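Local coordinates for DNA damage response protein Rtt109, putative (Neosartorya fumigata, PDB 5ZB9) that probably transfers the acetyl group of acetyl-CoA to lysine side chains of histones, histone H3 among them, in an Asf1-dependent manner, at residues 147-152 against 430-435. Residues are numbered along the deposited sequence; the frame is centred on the assembly and turned at random. Where two conformers were deposited one is given.
Sequences LFPGSI and FLIDQD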
loop_
_atom_site.group_PDB
_atom_site.type_symbol
_atom_site.label_atom_id
_atom_site.label_comp_id
_atom_site.label_asym_id
_atom_site.label_seq_id
_atom_site.Cartn_x
_atom_site.Cartn_y
_atom_site.Cartn_z
ATOM N N LEU A 147 9.599 -8.920 8.087
ATOM C CA LEU A 147 8.738 -10.060 8.369
ATOM C C LEU A 147 9.404 -11.373 8.737
ATOM O O LEU A 147 9.168 -11.886 9.822
ATOM C CB LEU A 147 7.812 -10.299 7.179
ATOM C CG LEU A 147 6.623 -9.344 7.163
ATOM C CD1 LEU A 147 5.610 -9.789 6.127
ATOM C CD2 LEU A 147 5.992 -9.259 8.546
ATOM N N PHE A 148 10.212 -11.929 7.848
ATOM C CA PHE A 148 10.660 -13.307 8.042
ATOM C C PHE A 148 12.179 -13.441 8.128
ATOM O O PHE A 148 12.850 -13.658 7.121
ATOM C CB PHE A 148 10.113 -14.186 6.917
ATOM C CG PHE A 148 8.631 -14.069 6.738
ATOM C CD1 PHE A 148 7.769 -14.412 7.771
ATOM C CD2 PHE A 148 8.095 -13.614 5.541
ATOM C CE1 PHE A 148 6.397 -14.309 7.618
ATOM C CE2 PHE A 148 6.723 -13.516 5.379
ATOM C CZ PHE A 148 5.872 -13.859 6.425
ATOM N N PRO A 149 12.722 -13.322 9.347
ATOM C CA PRO A 149 14.176 -13.361 9.526
ATOM C C PRO A 149 14.759 -14.745 9.273
ATOM O O PRO A 149 14.196 -15.769 9.671
ATOM C CB PRO A 149 14.357 -12.948 10.992
ATOM C CG PRO A 149 13.089 -12.232 11.337
ATOM C CD PRO A 149 12.036 -13.002 10.608
ATOM N N GLY A 150 15.898 -14.765 8.596
ATOM C CA GLY A 150 16.570 -16.009 8.302
ATOM C C GLY A 150 16.104 -16.608 6.992
ATOM O O GLY A 150 16.820 -17.407 6.381
ATOM N N SER A 151 14.909 -16.218 6.552
ATOM C CA SER A 151 14.382 -16.699 5.283
ATOM C C SER A 151 15.298 -16.270 4.140
ATOM O O SER A 151 15.278 -16.865 3.060
ATOM C CB SER A 151 12.957 -16.186 5.050
ATOM O OG SER A 151 12.926 -14.774 4.943
ATOM N N ILE A 152 16.103 -15.239 4.387
ATOM C CA ILE A 152 17.070 -14.772 3.395
ATOM C C ILE A 152 18.144 -15.839 3.145
ATOM O O ILE A 152 18.705 -15.926 2.050
ATOM C CB ILE A 152 17.733 -13.433 3.826
ATOM C CG1 ILE A 152 18.545 -12.839 2.672
ATOM C CG2 ILE A 152 18.582 -13.612 5.085
ATOM C CD1 ILE A 152 19.129 -11.480 2.963
ATOM N N PHE A 430 5.873 -11.124 17.428
ATOM C CA PHE A 430 6.088 -12.548 17.662
ATOM C C PHE A 430 6.580 -13.218 16.384
ATOM O O PHE A 430 7.513 -14.020 16.406
ATOM C CB PHE A 430 4.804 -13.225 18.150
ATOM C CG PHE A 430 4.988 -14.670 18.531
ATOM C CD1 PHE A 430 5.288 -15.024 19.843
ATOM C CD2 PHE A 430 4.864 -15.675 17.582
ATOM C CE1 PHE A 430 5.460 -16.349 20.196
ATOM C CE2 PHE A 430 5.045 -17.008 17.928
ATOM C CZ PHE A 430 5.341 -17.345 19.237
ATOM N N LEU A 431 5.946 -12.875 15.270
ATOM C CA LEU A 431 6.290 -13.451 13.981
ATOM C C LEU A 431 7.716 -13.090 13.590
ATOM O O LEU A 431 8.467 -13.922 13.086
ATOM C CB LEU A 431 5.303 -12.974 12.910
ATOM C CG LEU A 431 5.475 -13.532 11.494
ATOM C CD1 LEU A 431 5.487 -15.063 11.498
ATOM C CD2 LEU A 431 4.380 -12.995 10.573
ATOM N N ILE A 432 8.081 -11.838 13.832
ATOM C CA ILE A 432 9.411 -11.349 13.502
ATOM C C ILE A 432 10.467 -12.037 14.366
ATOM O O ILE A 432 11.588 -12.255 13.925
ATOM C CB ILE A 432 9.494 -9.817 13.677
ATOM C CG1 ILE A 432 8.519 -9.126 12.723
ATOM C CG2 ILE A 432 10.905 -9.311 13.431
ATOM C CD1 ILE A 432 8.470 -7.623 12.896
ATOM N N ASP A 433 10.101 -12.408 15.588
ATOM C CA ASP A 433 11.039 -13.073 16.491
ATOM C C ASP A 433 11.268 -14.550 16.168
ATOM O O ASP A 433 11.970 -15.236 16.910
ATOM C CB ASP A 433 10.559 -12.959 17.941
ATOM C CG ASP A 433 10.576 -11.530 18.457
ATOM O OD1 ASP A 433 11.247 -10.672 17.835
ATOM O OD2 ASP A 433 9.918 -11.268 19.491
ATOM N N GLN A 434 10.685 -15.046 15.081
ATOM C CA GLN A 434 10.784 -16.469 14.772
ATOM C C GLN A 434 11.900 -16.750 13.780
ATOM O O GLN A 434 12.631 -15.846 13.391
ATOM C CB GLN A 434 9.452 -17.001 14.238
ATOM C CG GLN A 434 8.291 -16.753 15.177
ATOM C CD GLN A 434 8.517 -17.344 16.560
ATOM O OE1 GLN A 434 8.856 -18.517 16.692
ATOM N NE2 GLN A 434 8.327 -16.533 17.595
ATOM N N ASP A 435 12.015 -18.012 13.372
ATOM C CA ASP A 435 13.098 -18.420 12.489
ATOM C C ASP A 435 12.563 -19.136 11.256
ATOM O O ASP A 435 11.674 -19.978 11.341
ATOM C CB ASP A 435 14.097 -19.313 13.235
ATOM C CG ASP A 435 14.968 -18.530 14.212
ATOM O OD1 ASP A 435 15.105 -17.298 14.042
ATOM O OD2 ASP A 435 15.525 -19.149 15.146
#
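The ring of Phe148 meets Leu431 obliquely: CE1 lies 3.8 Å from Leu431 CD2, with CD1 of the same leucine a little farther off. One face of the ring is covered from within its own segment by Leu147, whose CB sits 3.7 Å above the plane over the ring centre, and Phe436 makes an edge-to-face pair with it. With CG anti to the backbone N (chi1 -177°), the leucine's branch point and both methyls gather round CE1. Within the helical segment, the Phe430 ring takes Gln434 NE2 over one face, toward the rim, while that NE2 donates to Phe430 O (2.9 Å) almost exactly in its own amide plane. Pro149 sets its ring against the carbonyl end of the helix: the Ile432 C=O is directed at it, with O 3.0 Å from Pro149 CG, while CG also lies 4.2 Å from Ile432 CG2. Pro149 also enters the type II turn Phe148-Ser151, and its backbone is hydrogen-bonded to that of Phe436. The contact thus joins the loop between strand 133-140 and helix 162-177 to the C-terminal end of helix 421-432, near the CoA-binding residue Ser96. Ile72 of strand 71-82 touches Phe148 and Leu431, and helix 439-457 packs Trp449 against Phe430 and Leu431.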